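Local coordinates for DNA polymerase III subunit beta (Helicobacter pylori 26695, PDB 4S3I), which encircles DNA as a sliding clamp, tethering DNA polymerases and other proteins to it and so conferring processivity, at residues A[280-285]-A[339-344]; A[325-330]-A[348-353]; A[250-255]-A[368-373]. One frame throughout, in Å; residues are numbered along the deposited sequence.

All three contacts meet on one antiparallel sheet, in which strands 338-343, 350-354 and 368-371 run side by side. Contact 1 joins the first of these to the facing sheet, contact 2 sets helix 324-332 on the middle one, and contact 3 lays the loop 250-255 over the last, on the other side. The centres of contacts 1 and 2 are about 10 Å apart, those of 2 and 3 about 9 Å, and those of 1 and 3 about 13 Å. R342 NE reaches Q353 OE1 at 2.6 Å between contacts 1 and 2, and I352 N reaches T369 O at 2.7 Å between 2 and 3. Contact 3 lies where the client-binding pocket is expected, at a domain junction.

Contact 1 of 3, residues A[280-285]-A[339-344]; sequences IKLTLE and FVLRCN
In the hydrophobic core of the C-terminal clamp domain, between its four-stranded sheet and its part of a sheet that central-domain strands continue, L341 on strand 338-343 meets L282 and L284 on strand 279-284. A single methyl does the touching from the L341 side: its CD2 lies 4.1 Å from L282 CD2 and 4.0 Å from L284 CD1, so that it faces two leucines set two residues apart on the same strand. L282 and L341 approach head on, tip to tip, and share one conformation, with CG turned away from the backbone N (chi1 169° in both). L284 takes the other common leucine shape and meets L341 at a slant. The nearest CA atoms, those of L284 and L341, remain 10.9 Å apart; the leucine side chains bridge the space between the strands and no main-chain atoms touch. All three leucines are buried, although the direct overlap is small, 77 Å² in all. Neighbours complete the layer. F266 of helix 263-273 packs on L282, F259 of strand 257-262 on L284, and F350 and I352 of strand 350-354 touch L341, while strand 279-284 is itself hydrogen-bonded between strands 288-293 and 318-323.

Contact 2 of 3, residues A[325-330]-A[348-353]; sequences KFFLEA and SPFLIQ
I352 points the end of its side chain straight at the face of the F327 ring, and this methyl-on-ring meeting is the centre of the contact between helix 324-332 and strand 350-354. CD1 of I352 sits 3.6 Å from the centroid of the F327 ring and only 5° off the ring normal, a nearly ideal CH-pi position in which all six ring carbons lie at similar distances from the methyl. The two side chains cross at about a right angle. The F327 ring is swung there by a chi1 of -153°, which turns CG away from the backbone N and carries the ring from the flank of the helix toward the strand.

A330 CB, about one helical turn after F327, lies 3.8 Å from I352 CD1 and 4.0 Å from I352 CG2, so both methyls of the isoleucine touch the helix, whose axis passes 9.5 Å from that of the strand at 34°. F350, two residues before I352 and on the same side of the strand, brings its CE1 to 3.8 Å from CE2 of F327, the two side chains again crossing at about a right angle. F266 and I270 of helix 263-273 and F339 of strand 338-343 pack on F327 as well. The contact thus lays helix 324-332 of the C-terminal domain, with helix 263-273 beside it, on one face of the sheet, the helix-on-sheet packing that the clamp fold repeats in each domain.

The polar link is slight. One water donates to A330 O at 2.9 Å and, weakly, to I352 O. Helix and strand are therefore joined mainly by dispersion and CH-pi forces among buried apolar groups, and the contact should depend little on charge.

Contact 3 of 3, residues A[250-255]-A[368-373]; sequences ILPKEY and STLMMP
L370 pushes its forked end from strand 368-371 against the loop 250-255, its two methyls meeting different parts of that loop. CD1 lies 3.6 Å from the phenolic OH of Y255 and 3.9 Å from CD of the P252 ring, both of which approach this methyl from the loop side. CD2 meets the start of the loop, 3.9 Å from CD2 of L251 and 4.0 Å from the carbonyl O of I250. With chi1 at 178°, CG extends away from the backbone N and projects the fork off the sheet into the curve of the loop. Y255 reaches back at a slant, and L251 likewise crosses L370 obliquely, bringing the end of its side chain nearer although its CB does not face the strand. L370 supplies 86 of the 148 Å² buried here and is itself buried, while its loop partners remain at least partly exposed.

The loop leads from strand 233-238 of the central domain toward strand 257-262 of the C-terminal domain, so the contact lies at their junction. Y182, on the neighbouring strand 179-185, packs on L251, and L351 of strand 350-354 packs against both L370 and Y255. In beta clamps the hydrophobic pocket for the short binding motifs of polymerases and other clients is formed at this junction, and I250 and L370 probably contribute to its wall.

The grip is almost wholly van der Waals: even the Y255 hydroxyl and the I250 carbonyl meet L370 through its methyl carbons. Such an apolar surface at a domain junction is consistent with a site that recognises partners mainly through hydrophobic side chains.

Contact 1 of 3, residues A[280-285]-A[339-344]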
ATOM      1  N   ILE A 280      -6.381  22.567  16.921  1.00 28.99           N
ATOM      2  CA  ILE A 280      -6.966  22.149  18.181  1.00 30.08           C
ATOM      3  C   ILE A 280      -6.732  23.212  19.248  1.00 28.74           C
ATOM      4  O   ILE A 280      -5.640  23.777  19.342  1.00 28.59           O
ATOM      5  CB  ILE A 280      -6.326  20.811  18.632  1.00 32.56           C
ATOM      6  CG1 ILE A 280      -6.888  19.646  17.810  1.00 37.51           C
ATOM      7  CG2 ILE A 280      -6.547  20.553  20.120  1.00 33.82           C
ATOM      8  CD1 ILE A 280      -6.133  18.339  18.034  1.00 38.01           C
ATOM      9  N   LYS A 281      -7.757  23.494  20.043  1.00 28.98           N
ATOM     10  CA  LYS A 281      -7.581  24.329  21.225  1.00 31.04           C
ATOM     11  C   LYS A 281      -7.249  23.462  22.441  1.00 28.35           C
ATOM     12  O   LYS A 281      -8.076  22.639  22.881  1.00 28.26           O
ATOM     13  CB  LYS A 281      -8.848  25.140  21.490  1.00 38.22           C
ATOM     14  CG  LYS A 281      -8.787  26.023  22.727  1.00 43.68           C
ATOM     15  CD  LYS A 281     -10.102  26.787  22.871  1.00 47.50           C
ATOM     16  CE  LYS A 281     -10.156  27.579  24.164  1.00 54.24           C
ATOM     17  NZ  LYS A 281     -11.479  28.262  24.310  1.00 59.32           N
ATOM     18  N   LEU A 282      -6.038  23.629  22.968  1.00 27.93           N
ATOM     19  CA  LEU A 282      -5.588  22.908  24.158  1.00 30.10           C
ATOM     20  C   LEU A 282      -5.792  23.778  25.397  1.00 32.38           C
ATOM     21  O   LEU A 282      -5.344  24.926  25.441  1.00 33.10           O
ATOM     22  CB  LEU A 282      -4.101  22.561  24.034  1.00 27.03           C
ATOM     23  CG  LEU A 282      -3.401  22.044  25.297  1.00 33.03           C
ATOM     24  CD1 LEU A 282      -3.970  20.682  25.685  1.00 30.59           C
ATOM     25  CD2 LEU A 282      -1.869  21.959  25.122  1.00 26.60           C
ATOM     26  N   THR A 283      -6.465  23.239  26.404  1.00 27.49           N
ATOM     27  CA  THR A 283      -6.659  23.990  27.637  1.00 31.38           C
ATOM     28  C   THR A 283      -6.016  23.251  28.784  1.00 32.48           C
ATOM     29  O   THR A 283      -6.425  22.139  29.117  1.00 32.38           O
ATOM     30  CB  THR A 283      -8.139  24.191  27.977  1.00 36.22           C
ATOM     31  OG1 THR A 283      -8.795  24.917  26.926  1.00 35.90           O
ATOM     32  CG2 THR A 283      -8.262  24.963  29.295  1.00 37.90           C
ATOM     33  N   LEU A 284      -5.011  23.869  29.396  1.00 28.35           N
ATOM     34  CA  LEU A 284      -4.341  23.258  30.537  1.00 34.47           C
ATOM     35  C   LEU A 284      -4.861  23.837  31.856  1.00 35.65           C
ATOM     36  O   LEU A 284      -4.912  25.061  32.029  1.00 33.27           O
ATOM     37  CB  LEU A 284      -2.832  23.441  30.426  1.00 35.70           C
ATOM     38  CG  LEU A 284      -2.210  22.645  29.285  1.00 37.13           C
ATOM     39  CD1 LEU A 284      -0.743  22.971  29.164  1.00 35.90           C
ATOM     40  CD2 LEU A 284      -2.399  21.157  29.543  1.00 38.81           C
ATOM     41  N   GLU A 285      -5.264  22.947  32.761  1.00 34.72           N
ATOM     42  CA  GLU A 285      -5.666  23.315  34.117  1.00 38.21           C
ATOM     43  C   GLU A 285      -4.791  22.543  35.066  1.00 40.84           C
ATOM     44  O   GLU A 285      -3.957  21.744  34.624  1.00 34.04           O
ATOM     45  CB  GLU A 285      -7.135  22.965  34.375  1.00 32.57           C
ATOM     46  CG  GLU A 285      -8.119  23.988  33.852  1.00 48.34           C
ATOM     47  CD  GLU A 285      -9.565  23.493  33.900  1.00 65.09           C
ATOM     48  OE1 GLU A 285      -9.803  22.365  34.398  1.00 67.52           O
ATOM     49  OE2 GLU A 285     -10.458  24.232  33.428  1.00 68.74           O
ATOM     50  N   PHE A 339       6.531  14.085  28.085  1.00 25.48           N
ATOM     51  CA  PHE A 339       7.170  15.164  27.369  1.00 25.46           C
ATOM     52  C   PHE A 339       7.021  16.461  28.150  1.00 30.73           C
ATOM     53  O   PHE A 339       6.175  16.581  29.048  1.00 28.98           O
ATOM     54  CB  PHE A 339       6.614  15.325  25.938  1.00 25.26           C
ATOM     55  CG  PHE A 339       5.202  15.879  25.869  1.00 25.18           C
ATOM     56  CD1 PHE A 339       4.101  15.037  26.038  1.00 25.11           C
ATOM     57  CD2 PHE A 339       4.979  17.225  25.588  1.00 25.27           C
ATOM     58  CE1 PHE A 339       2.795  15.534  25.967  1.00 25.13           C
ATOM     59  CE2 PHE A 339       3.686  17.731  25.508  1.00 25.29           C
ATOM     60  CZ  PHE A 339       2.579  16.877  25.695  1.00 25.21           C
ATOM     61  N   VAL A 340       7.851  17.430  27.803  1.00 25.76           N
ATOM     62  CA  VAL A 340       7.763  18.737  28.406  1.00 25.96           C
ATOM     63  C   VAL A 340       7.321  19.728  27.366  1.00 25.96           C
ATOM     64  O   VAL A 340       7.894  19.804  26.266  1.00 25.99           O
ATOM     65  CB  VAL A 340       9.093  19.156  29.028  1.00 33.31           C
ATOM     66  CG1 VAL A 340       9.001  20.592  29.547  1.00 36.19           C
ATOM     67  CG2 VAL A 340       9.465  18.192  30.141  1.00 27.93           C
ATOM     68  N   LEU A 341       6.281  20.472  27.708  1.00 25.99           N
ATOM     69  CA  LEU A 341       5.784  21.532  26.856  1.00 26.12           C
ATOM     70  C   LEU A 341       6.201  22.852  27.494  1.00 29.84           C
ATOM     71  O   LEU A 341       5.768  23.163  28.610  1.00 32.25           O
ATOM     72  CB  LEU A 341       4.255  21.448  26.774  1.00 25.99           C
ATOM     73  CG  LEU A 341       3.559  22.642  26.131  1.00 26.88           C
ATOM     74  CD1 LEU A 341       3.934  22.714  24.678  1.00 31.01           C
ATOM     75  CD2 LEU A 341       2.032  22.534  26.275  1.00 27.89           C
ATOM     76  N   ARG A 342       7.048  23.621  26.812  1.00 28.04           N
ATOM     77  CA  ARG A 342       7.503  24.907  27.344  1.00 27.31           C
ATOM     78  C   ARG A 342       6.868  26.061  26.586  1.00 27.64           C
ATOM     79  O   ARG A 342       6.943  26.134  25.355  1.00 33.03           O
ATOM     80  CB  ARG A 342       9.036  25.031  27.275  1.00 28.48           C
ATOM     81  CG  ARG A 342       9.801  23.892  27.903  1.00 29.96           C
ATOM     82  CD  ARG A 342      11.279  24.251  28.088  1.00 27.93           C
ATOM     83  NE  ARG A 342      12.080  23.066  28.393  1.00 36.55           N
ATOM     84  CZ  ARG A 342      12.203  22.536  29.609  1.00 44.82           C
ATOM     85  NH1 ARG A 342      11.585  23.090  30.648  1.00 40.90           N
ATOM     86  NH2 ARG A 342      12.945  21.448  29.791  1.00 41.93           N
ATOM     87  N   CYS A 343       6.261  26.985  27.324  1.00 27.89           N
ATOM     88  CA  CYS A 343       5.486  28.064  26.711  1.00 28.28           C
ATOM     89  C   CYS A 343       5.797  29.423  27.322  1.00 35.96           C
ATOM     90  O   CYS A 343       6.217  29.524  28.480  1.00 36.47           O
ATOM     91  CB  CYS A 343       3.988  27.830  26.922  1.00 35.79           C
ATOM     92  SG  CYS A 343       3.292  26.299  26.255  1.00 45.88           S
ATOM     93  N   ASN A 344       5.558  30.463  26.534  1.00 38.70           N
ATOM     94  CA  ASN A 344       5.457  31.816  27.051  1.00 39.68           C
ATOM     95  C   ASN A 344       4.025  32.268  26.809  1.00 42.46           C
ATOM     96  O   ASN A 344       3.090  31.606  27.249  1.00 45.57           O
ATOM     97  CB  ASN A 344       6.478  32.733  26.371  1.00 39.56           C
ATOM     98  CG  ASN A 344       7.896  32.385  26.749  1.00 42.12           C
ATOM     99  OD1 ASN A 344       8.220  32.281  27.935  1.00 40.61           O
ATOM    100  ND2 ASN A 344       8.744  32.161  25.749  1.00 43.33           N
TER

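Contact 2 of 3, residues A[325-330]-A[348-353]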
ATOM      1  N   LYS A 325      -1.325  18.104  13.411  1.00 27.11           N
ATOM      2  CA  LYS A 325      -0.264  17.337  12.758  1.00 26.84           C
ATOM      3  C   LYS A 325       1.121  17.709  13.277  1.00 26.58           C
ATOM      4  O   LYS A 325       1.946  16.833  13.529  1.00 26.19           O
ATOM      5  CB  LYS A 325      -0.327  17.534  11.238  1.00 28.24           C
ATOM      6  CG  LYS A 325       0.888  16.988  10.481  1.00 35.83           C
ATOM      7  CD  LYS A 325       0.915  17.566   9.058  1.00 48.89           C
ATOM      8  CE  LYS A 325       2.031  16.972   8.215  1.00 53.16           C
ATOM      9  NZ  LYS A 325       2.148  17.686   6.908  1.00 58.60           N
ATOM     10  N   PHE A 326       1.398  18.996  13.451  1.00 26.88           N
ATOM     11  CA  PHE A 326       2.739  19.375  13.930  1.00 26.74           C
ATOM     12  C   PHE A 326       2.954  18.848  15.343  1.00 26.28           C
ATOM     13  O   PHE A 326       4.014  18.303  15.672  1.00 26.00           O
ATOM     14  CB  PHE A 326       2.950  20.891  13.929  1.00 27.24           C
ATOM     15  CG  PHE A 326       2.893  21.528  12.562  1.00 27.83           C
ATOM     16  CD1 PHE A 326       2.819  20.753  11.409  1.00 27.84           C
ATOM     17  CD2 PHE A 326       2.914  22.907  12.439  1.00 39.03           C
ATOM     18  CE1 PHE A 326       2.760  21.350  10.155  1.00 34.18           C
ATOM     19  CE2 PHE A 326       2.861  23.512  11.190  1.00 45.72           C
ATOM     20  CZ  PHE A 326       2.783  22.733  10.048  1.00 41.94           C
ATOM     21  N   PHE A 327       1.941  19.013  16.182  1.00 26.27           N
ATOM     22  CA  PHE A 327       2.057  18.589  17.567  1.00 25.93           C
ATOM     23  C   PHE A 327       2.300  17.089  17.601  1.00 25.57           C
ATOM     24  O   PHE A 327       3.162  16.597  18.331  1.00 25.34           O
ATOM     25  CB  PHE A 327       0.770  18.941  18.326  1.00 26.05           C
ATOM     26  CG  PHE A 327       0.972  19.168  19.803  1.00 26.14           C
ATOM     27  CD1 PHE A 327       1.189  18.097  20.664  1.00 26.24           C
ATOM     28  CD2 PHE A 327       0.940  20.461  20.331  1.00 26.16           C
ATOM     29  CE1 PHE A 327       1.364  18.297  22.055  1.00 27.50           C
ATOM     30  CE2 PHE A 327       1.121  20.683  21.707  1.00 26.13           C
ATOM     31  CZ  PHE A 327       1.334  19.589  22.574  1.00 25.71           C
ATOM     32  N   LEU A 328       1.536  16.348  16.804  1.00 25.61           N
ATOM     33  CA  LEU A 328       1.697  14.897  16.778  1.00 25.35           C
ATOM     34  C   LEU A 328       3.092  14.520  16.304  1.00 25.21           C
ATOM     35  O   LEU A 328       3.742  13.643  16.882  1.00 25.00           O
ATOM     36  CB  LEU A 328       0.650  14.236  15.874  1.00 25.52           C
ATOM     37  CG  LEU A 328      -0.740  14.106  16.459  1.00 32.23           C
ATOM     38  CD1 LEU A 328      -1.718  13.548  15.419  1.00 32.52           C
ATOM     39  CD2 LEU A 328      -0.697  13.216  17.698  1.00 31.83           C
ATOM     40  N   GLU A 329       3.559  15.179  15.249  1.00 25.40           N
ATOM     41  CA  GLU A 329       4.881  14.845  14.744  1.00 28.49           C
ATOM     42  C   GLU A 329       5.962  15.162  15.775  1.00 29.01           C
ATOM     43  O   GLU A 329       6.917  14.414  15.919  1.00 25.11           O
ATOM     44  CB  GLU A 329       5.142  15.510  13.379  1.00 25.63           C
ATOM     45  CG  GLU A 329       4.208  14.950  12.297  1.00 28.43           C
ATOM     46  CD  GLU A 329       4.564  15.400  10.878  1.00 31.94           C
ATOM     47  OE1 GLU A 329       4.261  14.643   9.937  1.00 35.66           O
ATOM     48  OE2 GLU A 329       5.123  16.503  10.702  1.00 32.02           O
ATOM     49  N   ALA A 330       5.792  16.252  16.515  1.00 25.37           N
ATOM     50  CA  ALA A 330       6.770  16.579  17.564  1.00 25.36           C
ATOM     51  C   ALA A 330       6.801  15.489  18.637  1.00 25.10           C
ATOM     52  O   ALA A 330       7.864  15.143  19.158  1.00 25.10           O
ATOM     53  CB  ALA A 330       6.479  17.940  18.170  1.00 25.59           C
ATOM     54  N   SER A 348       2.953  33.173  21.325  1.00 37.82           N
ATOM     55  CA  SER A 348       4.392  32.956  21.169  1.00 40.41           C
ATOM     56  C   SER A 348       4.736  31.503  20.856  1.00 37.14           C
ATOM     57  O   SER A 348       4.024  30.590  21.275  1.00 37.34           O
ATOM     58  CB  SER A 348       5.146  33.391  22.434  1.00 42.29           C
ATOM     59  OG  SER A 348       5.189  34.798  22.542  1.00 50.98           O
ATOM     60  N   PRO A 349       5.843  31.290  20.121  1.00 38.30           N
ATOM     61  CA  PRO A 349       6.353  29.946  19.826  1.00 34.53           C
ATOM     62  C   PRO A 349       6.518  29.117  21.090  1.00 33.27           C
ATOM     63  O   PRO A 349       6.936  29.648  22.129  1.00 30.25           O
ATOM     64  CB  PRO A 349       7.730  30.225  19.216  1.00 42.20           C
ATOM     65  CG  PRO A 349       7.580  31.568  18.560  1.00 44.02           C
ATOM     66  CD  PRO A 349       6.605  32.342  19.417  1.00 43.33           C
ATOM     67  N   PHE A 350       6.203  27.829  21.010  1.00 28.88           N
ATOM     68  CA  PHE A 350       6.396  26.953  22.153  1.00 28.31           C
ATOM     69  C   PHE A 350       7.227  25.742  21.774  1.00 27.90           C
ATOM     70  O   PHE A 350       7.366  25.414  20.595  1.00 27.91           O
ATOM     71  CB  PHE A 350       5.055  26.504  22.732  1.00 35.22           C
ATOM     72  CG  PHE A 350       4.189  25.742  21.762  1.00 33.50           C
ATOM     73  CD1 PHE A 350       4.227  24.349  21.708  1.00 27.13           C
ATOM     74  CD2 PHE A 350       3.321  26.418  20.920  1.00 32.45           C
ATOM     75  CE1 PHE A 350       3.397  23.644  20.819  1.00 26.98           C
ATOM     76  CE2 PHE A 350       2.498  25.729  20.030  1.00 32.69           C
ATOM     77  CZ  PHE A 350       2.539  24.342  19.981  1.00 28.93           C
ATOM     78  N   LEU A 351       7.747  25.059  22.784  1.00 27.58           N
ATOM     79  CA  LEU A 351       8.730  24.014  22.571  1.00 29.52           C
ATOM     80  C   LEU A 351       8.195  22.689  23.073  1.00 33.30           C
ATOM     81  O   LEU A 351       7.544  22.633  24.120  1.00 29.41           O
ATOM     82  CB  LEU A 351      10.032  24.365  23.313  1.00 31.91           C
ATOM     83  CG  LEU A 351      11.281  23.527  23.002  1.00 34.73           C
ATOM     84  CD1 LEU A 351      11.848  23.930  21.648  1.00 29.94           C
ATOM     85  CD2 LEU A 351      12.346  23.640  24.088  1.00 39.33           C
ATOM     86  N   ILE A 352       8.469  21.620  22.330  1.00 26.49           N
ATOM     87  CA  ILE A 352       8.167  20.264  22.790  1.00 26.06           C
ATOM     88  C   ILE A 352       9.463  19.480  22.832  1.00 31.45           C
ATOM     89  O   ILE A 352      10.216  19.485  21.863  1.00 28.01           O
ATOM     90  CB  ILE A 352       7.137  19.571  21.854  1.00 25.80           C
ATOM     91  CG1 ILE A 352       5.754  20.201  22.041  1.00 30.06           C
ATOM     92  CG2 ILE A 352       7.057  18.063  22.127  1.00 25.47           C
ATOM     93  CD1 ILE A 352       4.730  19.760  21.013  1.00 29.63           C
ATOM     94  N   GLN A 353       9.745  18.825  23.955  1.00 25.99           N
ATOM     95  CA  GLN A 353      10.972  18.043  24.055  1.00 29.67           C
ATOM     96  C   GLN A 353      10.804  16.894  25.034  1.00 29.95           C
ATOM     97  O   GLN A 353       9.793  16.826  25.746  1.00 26.52           O
ATOM     98  CB  GLN A 353      12.168  18.935  24.429  1.00 33.44           C
ATOM     99  CG  GLN A 353      12.139  19.471  25.840  1.00 38.18           C
ATOM    100  CD  GLN A 353      13.229  20.514  26.102  1.00 41.07           C
ATOM    101  OE1 GLN A 353      13.318  21.057  27.200  1.00 34.69           O
ATOM    102  NE2 GLN A 353      14.057  20.794  25.091  1.00 36.15           N
TER
HETATM  103  O   HOH W   1       9.978  17.173  19.264  1.00 23.25           O

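Contact 3 of 3, residues A[250-255]-A[368-373]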
ATOM      1  N   ILE A 250      16.416  32.248  16.946  1.00 60.41           N
ATOM      2  CA  ILE A 250      14.955  32.174  16.954  1.00 61.07           C
ATOM      3  C   ILE A 250      14.419  31.476  18.204  1.00 53.00           C
ATOM      4  O   ILE A 250      13.263  31.668  18.581  1.00 47.78           O
ATOM      5  CB  ILE A 250      14.425  31.436  15.710  1.00 68.04           C
ATOM      6  CG1 ILE A 250      15.502  31.389  14.621  1.00 72.56           C
ATOM      7  CG2 ILE A 250      13.140  32.085  15.211  1.00 69.38           C
ATOM      8  CD1 ILE A 250      14.988  31.028  13.231  1.00 72.28           C
ATOM      9  N   LEU A 251      15.258  30.653  18.829  1.00 51.46           N
ATOM     10  CA  LEU A 251      14.888  29.993  20.077  1.00 46.92           C
ATOM     11  C   LEU A 251      14.698  31.034  21.173  1.00 49.50           C
ATOM     12  O   LEU A 251      15.546  31.914  21.358  1.00 46.48           O
ATOM     13  CB  LEU A 251      15.952  28.989  20.522  1.00 47.89           C
ATOM     14  CG  LEU A 251      16.182  27.723  19.705  1.00 54.77           C
ATOM     15  CD1 LEU A 251      16.979  26.700  20.516  1.00 61.42           C
ATOM     16  CD2 LEU A 251      14.863  27.127  19.245  1.00 53.96           C
ATOM     17  N   PRO A 252      13.573  30.948  21.898  1.00 45.11           N
ATOM     18  CA  PRO A 252      13.364  31.822  23.058  1.00 42.93           C
ATOM     19  C   PRO A 252      14.424  31.526  24.111  1.00 43.37           C
ATOM     20  O   PRO A 252      14.875  30.378  24.215  1.00 43.92           O
ATOM     21  CB  PRO A 252      11.984  31.396  23.574  1.00 43.11           C
ATOM     22  CG  PRO A 252      11.292  30.801  22.376  1.00 43.96           C
ATOM     23  CD  PRO A 252      12.391  30.115  21.600  1.00 41.35           C
ATOM     24  N   LYS A 253      14.818  32.533  24.881  1.00 44.71           N
ATOM     25  CA  LYS A 253      15.884  32.344  25.858  1.00 52.98           C
ATOM     26  C   LYS A 253      15.368  31.583  27.064  1.00 49.71           C
ATOM     27  O   LYS A 253      16.023  30.664  27.564  1.00 48.43           O
ATOM     28  CB  LYS A 253      16.441  33.694  26.299  1.00 58.52           C
ATOM     29  CG  LYS A 253      16.627  34.671  25.158  1.00 66.67           C
ATOM     30  CD  LYS A 253      17.183  35.996  25.650  1.00 69.42           C
ATOM     31  CE  LYS A 253      17.446  36.924  24.485  1.00 68.99           C
ATOM     32  NZ  LYS A 253      18.057  38.194  24.943  1.00 72.38           N
ATOM     33  N   GLU A 254      14.187  31.983  27.528  1.00 44.80           N
ATOM     34  CA  GLU A 254      13.552  31.341  28.671  1.00 49.84           C
ATOM     35  C   GLU A 254      12.098  31.037  28.354  1.00 42.53           C
ATOM     36  O   GLU A 254      11.528  31.584  27.403  1.00 37.70           O
ATOM     37  CB  GLU A 254      13.608  32.241  29.908  1.00 60.71           C
ATOM     38  CG  GLU A 254      14.999  32.481  30.467  1.00 75.87           C
ATOM     39  CD  GLU A 254      14.953  33.034  31.880  1.00 87.99           C
ATOM     40  OE1 GLU A 254      14.454  34.168  32.061  1.00 92.69           O
ATOM     41  OE2 GLU A 254      15.401  32.325  32.808  1.00 90.66           O
ATOM     42  N   TYR A 255      11.498  30.177  29.164  1.00 36.00           N
ATOM     43  CA  TYR A 255      10.061  29.945  29.078  1.00 40.47           C
ATOM     44  C   TYR A 255       9.403  30.223  30.418  1.00 41.52           C
ATOM     45  O   TYR A 255       9.898  29.791  31.461  1.00 46.54           O
ATOM     46  CB  TYR A 255       9.778  28.516  28.618  1.00 32.04           C
ATOM     47  CG  TYR A 255      10.263  28.253  27.215  1.00 30.68           C
ATOM     48  CD1 TYR A 255       9.453  28.533  26.120  1.00 36.64           C
ATOM     49  CD2 TYR A 255      11.531  27.739  26.985  1.00 32.47           C
ATOM     50  CE1 TYR A 255       9.889  28.301  24.827  1.00 36.24           C
ATOM     51  CE2 TYR A 255      11.980  27.503  25.693  1.00 40.55           C
ATOM     52  CZ  TYR A 255      11.150  27.785  24.623  1.00 40.11           C
ATOM     53  OH  TYR A 255      11.596  27.547  23.346  1.00 43.99           O
ATOM     54  N   SER A 368      14.144  18.240  19.897  1.00 26.91           N
ATOM     55  CA  SER A 368      13.212  19.203  20.463  1.00 26.77           C
ATOM     56  C   SER A 368      12.561  19.882  19.283  1.00 31.14           C
ATOM     57  O   SER A 368      13.218  20.085  18.257  1.00 27.11           O
ATOM     58  CB  SER A 368      13.969  20.247  21.306  1.00 27.26           C
ATOM     59  OG  SER A 368      14.649  19.633  22.380  1.00 29.40           O
ATOM     60  N   THR A 369      11.284  20.231  19.407  1.00 26.67           N
ATOM     61  CA  THR A 369      10.610  20.938  18.331  1.00 26.86           C
ATOM     62  C   THR A 369      10.013  22.257  18.815  1.00 27.19           C
ATOM     63  O   THR A 369       9.287  22.304  19.823  1.00 27.66           O
ATOM     64  CB  THR A 369       9.502  20.086  17.684  1.00 26.48           C
ATOM     65  OG1 THR A 369      10.040  18.838  17.219  1.00 26.67           O
ATOM     66  CG2 THR A 369       8.879  20.842  16.510  1.00 26.80           C
ATOM     67  N   LEU A 370      10.324  23.327  18.094  1.00 27.74           N
ATOM     68  CA  LEU A 370       9.763  24.641  18.375  1.00 28.18           C
ATOM     69  C   LEU A 370       8.673  24.925  17.343  1.00 32.99           C
ATOM     70  O   LEU A 370       8.904  24.771  16.144  1.00 28.50           O
ATOM     71  CB  LEU A 370      10.859  25.707  18.307  1.00 28.88           C
ATOM     72  CG  LEU A 370      10.361  27.134  18.549  1.00 33.33           C
ATOM     73  CD1 LEU A 370      10.123  27.377  20.038  1.00 33.30           C
ATOM     74  CD2 LEU A 370      11.315  28.174  17.970  1.00 38.61           C
ATOM     75  N   MET A 371       7.491  25.332  17.806  1.00 28.32           N
ATOM     76  CA  MET A 371       6.327  25.504  16.931  1.00 36.60           C
ATOM     77  C   MET A 371       5.632  26.840  17.140  1.00 35.53           C
ATOM     78  O   MET A 371       5.546  27.321  18.267  1.00 36.06           O
ATOM     79  CB  MET A 371       5.300  24.403  17.203  1.00 34.49           C
ATOM     80  CG  MET A 371       5.532  23.119  16.462  1.00 44.86           C
ATOM     81  SD  MET A 371       4.630  21.789  17.266  1.00 40.99           S
ATOM     82  CE  MET A 371       2.951  22.411  17.180  1.00 58.41           C
ATOM     83  N   MET A 372       5.118  27.416  16.055  1.00 30.77           N
ATOM     84  CA  MET A 372       4.261  28.592  16.138  1.00 30.28           C
ATOM     85  C   MET A 372       2.846  28.131  16.500  1.00 35.56           C
ATOM     86  O   MET A 372       2.332  27.184  15.897  1.00 34.85           O
ATOM     87  CB  MET A 372       4.202  29.318  14.790  1.00 35.36           C
ATOM     88  CG  MET A 372       5.550  29.801  14.278  1.00 50.16           C
ATOM     89  SD  MET A 372       5.538  30.187  12.505  1.00 90.73           S
ATOM     90  CE  MET A 372       4.293  31.471  12.421  1.00 55.99           C
ATOM     91  N   PRO A 373       2.205  28.799  17.483  1.00 39.56           N
ATOM     92  CA  PRO A 373       0.829  28.436  17.849  1.00 31.48           C
ATOM     93  C   PRO A 373      -0.186  29.032  16.881  1.00 33.21           C
ATOM     94  O   PRO A 373       0.173  29.880  16.056  1.00 32.71           O
ATOM     95  CB  PRO A 373       0.660  29.088  19.218  1.00 35.79           C
ATOM     96  CG  PRO A 373       1.522  30.329  19.124  1.00 35.42           C
ATOM     97  CD  PRO A 373       2.743  29.865  18.353  1.00 40.57           C
TER